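Local atomic coordinates of hypothetical protein Atu2684 (PDB entry 2AXO), a protein that is of unknown function but belongs to the thioredoxin-like clan and carries a closely spaced cysteine pair, consistent with a redox-related role. Residues Val42-Cys54 against Asp72-Asn84. Numbering follows the deposited sequence.
Sequences VKGVVELFTSQGC and DVVGLSYHVDYWN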
loop_
_atom_site.group_PDB
_atom_site.type_symbol
_atom_site.label_atom_id
_atom_site.label_comp_id
_atom_site.label_asym_id
_atom_site.label_seq_id
_atom_site.Cartn_x
_atom_site.Cartn_y
_atom_site.Cartn_z
ATOM N N VAL A 42 -19.218 11.394 23.422
ATOM C CA VAL A 42 -18.906 10.653 22.201
ATOM C C VAL A 42 -18.304 9.310 22.585
ATOM O O VAL A 42 -17.510 9.227 23.519
ATOM C CB VAL A 42 -17.897 11.420 21.314
ATOM C CG1 VAL A 42 -18.556 12.654 20.717
ATOM C CG2 VAL A 42 -16.686 11.824 22.144
ATOM N N LYS A 43 -18.666 8.262 21.854
ATOM C CA LYS A 43 -18.193 6.914 22.162
ATOM C C LYS A 43 -16.771 6.578 21.709
ATOM O O LYS A 43 -16.113 5.728 22.312
ATOM C CB LYS A 43 -19.174 5.885 21.589
ATOM C CG LYS A 43 -20.595 5.997 22.142
ATOM C CD LYS A 43 -21.545 5.036 21.432
ATOM C CE LYS A 43 -22.988 5.188 21.922
ATOM N NZ LYS A 43 -23.147 4.752 23.334
ATOM N N GLY A 44 -16.294 7.228 20.655
ATOM C CA GLY A 44 -14.950 6.948 20.176
ATOM C C GLY A 44 -14.696 7.446 18.765
ATOM O O GLY A 44 -15.490 8.209 18.212
ATOM N N VAL A 45 -13.585 7.009 18.184
ATOM C CA VAL A 45 -13.205 7.408 16.838
ATOM C C VAL A 45 -13.182 6.222 15.881
ATOM O O VAL A 45 -12.614 5.169 16.186
ATOM C CB VAL A 45 -11.812 8.074 16.837
ATOM C CG1 VAL A 45 -11.390 8.422 15.413
ATOM C CG2 VAL A 45 -11.846 9.328 17.700
ATOM N N VAL A 46 -13.816 6.395 14.725
ATOM C CA VAL A 46 -13.845 5.345 13.711
ATOM C C VAL A 46 -13.264 5.883 12.409
ATOM O O VAL A 46 -13.845 6.755 11.780
ATOM C CB VAL A 46 -15.291 4.845 13.459
ATOM C CG1 VAL A 46 -15.302 3.820 12.325
ATOM C CG2 VAL A 46 -15.843 4.222 14.732
ATOM N N GLU A 47 -12.103 5.360 12.031
ATOM C CA GLU A 47 -11.427 5.767 10.815
ATOM C C GLU A 47 -11.492 4.637 9.813
ATOM O O GLU A 47 -10.871 3.592 9.997
ATOM C CB GLU A 47 -9.972 6.114 11.115
ATOM C CG GLU A 47 -9.825 7.351 11.966
ATOM C CD GLU A 47 -8.394 7.603 12.373
ATOM O OE1 GLU A 47 -7.877 6.830 13.204
ATOM O OE2 GLU A 47 -7.795 8.561 11.844
ATOM N N LEU A 48 -12.256 4.855 8.751
ATOM C CA LEU A 48 -12.432 3.849 7.717
ATOM C C LEU A 48 -11.552 4.083 6.501
ATOM O O LEU A 48 -11.528 5.180 5.940
ATOM C CB LEU A 48 -13.897 3.840 7.274
ATOM C CG LEU A 48 -14.266 3.007 6.047
ATOM C CD1 LEU A 48 -14.232 1.525 6.399
ATOM C CD2 LEU A 48 -15.655 3.411 5.571
ATOM N N PHE A 49 -10.819 3.048 6.103
ATOM C CA PHE A 49 -9.983 3.126 4.915
ATOM C C PHE A 49 -10.779 2.373 3.865
ATOM O O PHE A 49 -11.119 1.200 4.037
ATOM C CB PHE A 49 -8.611 2.507 5.178
ATOM C CG PHE A 49 -7.813 3.286 6.181
ATOM C CD1 PHE A 49 -8.009 3.094 7.547
ATOM C CD2 PHE A 49 -6.963 4.309 5.763
ATOM C CE1 PHE A 49 -7.377 3.916 8.485
ATOM C CE2 PHE A 49 -6.328 5.134 6.691
ATOM C CZ PHE A 49 -6.536 4.939 8.054
ATOM N N THR A 50 -11.093 3.076 2.783
ATOM C CA THR A 50 -11.934 2.531 1.730
ATOM C C THR A 50 -11.512 3.085 0.374
ATOM O O THR A 50 -10.478 3.725 0.258
ATOM C CB THR A 50 -13.402 2.940 2.014
ATOM O OG1 THR A 50 -14.270 2.448 0.987
ATOM C CG2 THR A 50 -13.512 4.463 2.100
ATOM N N SER A 51 -12.319 2.822 -0.649
ATOM C CA SER A 51 -12.051 3.318 -1.995
ATOM C C SER A 51 -13.228 2.985 -2.896
ATOM O O SER A 51 -13.894 1.966 -2.711
ATOM C CB SER A 51 -10.778 2.695 -2.579
ATOM O OG SER A 51 -10.603 3.108 -3.926
ATOM N N GLN A 52 -13.493 3.838 -3.874
ATOM C CA GLN A 52 -14.600 3.555 -4.763
ATOM C C GLN A 52 -14.213 2.405 -5.689
ATOM O O GLN A 52 -15.077 1.749 -6.269
ATOM C CB GLN A 52 -14.990 4.792 -5.573
ATOM C CG GLN A 52 -14.182 5.025 -6.828
ATOM C CD GLN A 52 -14.942 5.863 -7.839
ATOM O OE1 GLN A 52 -15.879 5.386 -8.486
ATOM N NE2 GLN A 52 -14.554 7.123 -7.967
ATOM N N GLY A 53 -12.912 2.154 -5.812
ATOM C CA GLY A 53 -12.439 1.067 -6.658
ATOM C C GLY A 53 -12.477 -0.286 -5.967
ATOM O O GLY A 53 -12.209 -1.324 -6.581
ATOM N N CYS A 54 -12.799 -0.266 -4.677
ATOM C CA CYS A 54 -12.897 -1.469 -3.852
ATOM C C CYS A 54 -14.351 -1.955 -3.821
ATOM O O CYS A 54 -15.212 -1.337 -3.192
ATOM C CB CYS A 54 -12.393 -1.146 -2.438
ATOM S SG CYS A 54 -12.987 -2.204 -1.083
ATOM N N ASP A 72 -22.741 9.736 17.314
ATOM C CA ASP A 72 -22.188 9.334 18.602
ATOM C C ASP A 72 -20.724 8.916 18.527
ATOM O O ASP A 72 -20.144 8.470 19.515
ATOM C CB ASP A 72 -23.046 8.241 19.274
ATOM C CG ASP A 72 -23.187 6.973 18.444
ATOM O OD1 ASP A 72 -22.723 6.929 17.287
ATOM O OD2 ASP A 72 -23.786 6.006 18.970
ATOM N N VAL A 73 -20.130 9.075 17.350
ATOM C CA VAL A 73 -18.717 8.772 17.160
ATOM C C VAL A 73 -18.147 9.809 16.210
ATOM O O VAL A 73 -18.894 10.510 15.518
ATOM C CB VAL A 73 -18.481 7.363 16.544
ATOM C CG1 VAL A 73 -19.182 6.306 17.380
ATOM C CG2 VAL A 73 -18.968 7.317 15.103
ATOM N N VAL A 74 -16.826 9.921 16.211
ATOM C CA VAL A 74 -16.126 10.830 15.315
ATOM C C VAL A 74 -15.774 9.907 14.159
ATOM O O VAL A 74 -14.913 9.037 14.298
ATOM C CB VAL A 74 -14.830 11.376 15.957
ATOM C CG1 VAL A 74 -13.958 12.033 14.895
ATOM C CG2 VAL A 74 -15.178 12.387 17.052
ATOM N N GLY A 75 -16.462 10.079 13.035
ATOM C CA GLY A 75 -16.232 9.224 11.888
ATOM C C GLY A 75 -15.487 9.886 10.753
ATOM O O GLY A 75 -15.778 11.016 10.370
ATOM N N LEU A 76 -14.518 9.159 10.211
ATOM C CA LEU A 76 -13.702 9.655 9.115
ATOM C C LEU A 76 -13.513 8.595 8.053
ATOM O O LEU A 76 -13.370 7.413 8.361
ATOM C CB LEU A 76 -12.330 10.061 9.636
ATOM C CG LEU A 76 -12.321 11.218 10.633
ATOM C CD1 LEU A 76 -10.980 11.260 11.326
ATOM C CD2 LEU A 76 -12.605 12.531 9.909
ATOM N N SER A 77 -13.501 9.026 6.801
ATOM C CA SER A 77 -13.290 8.117 5.689
ATOM C C SER A 77 -12.008 8.518 4.956
ATOM O O SER A 77 -11.872 9.656 4.506
ATOM C CB SER A 77 -14.471 8.174 4.723
ATOM O OG SER A 77 -14.231 7.339 3.610
ATOM N N TYR A 78 -11.065 7.583 4.866
ATOM C CA TYR A 78 -9.804 7.823 4.172
ATOM C C TYR A 78 -9.741 6.986 2.899
ATOM O O TYR A 78 -9.536 5.773 2.963
ATOM C CB TYR A 78 -8.599 7.434 5.032
ATOM C CG TYR A 78 -8.419 8.237 6.297
ATOM C CD1 TYR A 78 -9.110 7.902 7.460
ATOM C CD2 TYR A 78 -7.537 9.316 6.341
ATOM C CE1 TYR A 78 -8.927 8.623 8.636
ATOM C CE2 TYR A 78 -7.347 10.046 7.512
ATOM C CZ TYR A 78 -8.043 9.693 8.653
ATOM O OH TYR A 78 -7.868 10.408 9.813
ATOM N N HIS A 79 -9.905 7.621 1.746
ATOM C CA HIS A 79 -9.840 6.889 0.488
ATOM C C HIS A 79 -8.389 6.572 0.148
ATOM O O HIS A 79 -7.561 7.476 0.028
ATOM C CB HIS A 79 -10.477 7.702 -0.640
ATOM C CG HIS A 79 -11.972 7.761 -0.570
ATOM N ND1 HIS A 79 -12.646 8.420 0.435
ATOM C CD2 HIS A 79 -12.922 7.236 -1.380
ATOM C CE1 HIS A 79 -13.949 8.301 0.240
ATOM N NE2 HIS A 79 -14.143 7.587 -0.853
ATOM N N VAL A 80 -8.087 5.283 0.004
ATOM C CA VAL A 80 -6.734 4.832 -0.322
ATOM C C VAL A 80 -6.493 4.873 -1.829
ATOM O O VAL A 80 -7.436 4.830 -2.618
ATOM C CB VAL A 80 -6.486 3.400 0.205
ATOM C CG1 VAL A 80 -6.562 3.400 1.723
ATOM C CG2 VAL A 80 -7.511 2.434 -0.382
ATOM N N ASP A 81 -5.230 4.951 -2.234
ATOM C CA ASP A 81 -4.923 5.032 -3.656
ATOM C C ASP A 81 -4.591 3.712 -4.339
ATOM O O ASP A 81 -4.466 3.666 -5.561
ATOM C CB ASP A 81 -3.772 6.022 -3.887
ATOM C CG ASP A 81 -2.450 5.528 -3.327
ATOM O OD1 ASP A 81 -2.434 4.494 -2.625
ATOM O OD2 ASP A 81 -1.418 6.181 -3.586
ATOM N N TYR A 82 -4.474 2.631 -3.577
ATOM C CA TYR A 82 -4.113 1.374 -4.206
ATOM C C TYR A 82 -5.211 0.607 -4.938
ATOM O O TYR A 82 -5.072 -0.585 -5.210
ATOM C CB TYR A 82 -3.390 0.470 -3.200
ATOM C CG TYR A 82 -4.092 0.206 -1.888
ATOM C CD1 TYR A 82 -5.178 -0.661 -1.817
ATOM C CD2 TYR A 82 -3.595 0.737 -0.700
ATOM C CE1 TYR A 82 -5.744 -1.007 -0.592
ATOM C CE2 TYR A 82 -4.149 0.405 0.527
ATOM C CZ TYR A 82 -5.217 -0.472 0.577
ATOM O OH TYR A 82 -5.730 -0.847 1.795
ATOM N N TRP A 83 -6.293 1.299 -5.274
ATOM C CA TRP A 83 -7.386 0.685 -6.015
ATOM C C TRP A 83 -7.559 1.410 -7.339
ATOM O O TRP A 83 -8.467 1.111 -8.115
ATOM C CB TRP A 83 -8.694 0.735 -5.223
ATOM C CG TRP A 83 -8.772 -0.302 -4.163
ATOM C CD1 TRP A 83 -8.592 -0.123 -2.820
ATOM C CD2 TRP A 83 -9.031 -1.695 -4.353
ATOM N NE1 TRP A 83 -8.724 -1.320 -2.163
ATOM C CE2 TRP A 83 -8.996 -2.303 -3.080
ATOM C CE3 TRP A 83 -9.289 -2.492 -5.477
ATOM C CZ2 TRP A 83 -9.216 -3.675 -2.895
ATOM C CZ3 TRP A 83 -9.505 -3.858 -5.295
ATOM C CH2 TRP A 83 -9.467 -4.432 -4.013
ATOM N N ASN A 84 -6.678 2.370 -7.591
ATOM C CA ASN A 84 -6.728 3.131 -8.830
ATOM C C ASN A 84 -5.920 2.396 -9.886
ATOM O O ASN A 84 -4.902 1.777 -9.581
ATOM C CB ASN A 84 -6.146 4.535 -8.632
ATOM C CG ASN A 84 -6.773 5.271 -7.465
ATOM O OD1 ASN A 84 -7.988 5.242 -7.276
ATOM N ND2 ASN A 84 -5.943 5.945 -6.680
HETATM O O HOH W 1 -7.929 3.861 -5.007
HETATM O O HOH W 2 -10.501 -1.022 -8.849
#
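S51 OG, which has two hydrogen-bond partners, ties the loop after one strand to the loop after its neighbour: it accepts from G53 N, closing an ST turn, and meets a water that also bonds V80 O, W83 N and, weakly, N84 OD1. The two strands, 45-50 and 74-79, are the parallel pair of a beta-alpha-beta unit linked by helix 58-70; consistent with the thioredoxin-like clan, the CXXC pair C54 and C57 sits in the loop between strand 45-50 and that helix. Their ladder runs from K43 N to D72 O at one end to V80 N on T50 O at the other; toward its C-terminal end, Y78 N meets L48 O at 2.7 Å, almost straight.

On one face of the sheet, E47 and Y78 converge. The carboxylate, turned 66° from the phenol plane, receives a weak hydrogen bond from Y78 OH at OE2 (2.7 Å), while R100 supplies a salt bridge to the same oxygen. The F49 ring lies beside that of Y78, planes 14° apart but slid so far that CE2 sits against Y78 CB, 3.6 Å away, and V80 CG1 approaches the F49 edge. On the opposite face, with OG1 anti to the backbone N (chi1 179°) and hydrogen-bonded to D61, T50 sets CG2 squarely over the H79 imidazole, 4.2 Å from its centroid.

Beyond the strands, C54, in disulfide with C57, packs on W83, whose NE1 is held by T115. C54 CB rests over the indole face, 3.6 Å from W83 CE2, and C54 SG lies obliquely, 4.8 Å from the five-membered ring's centroid.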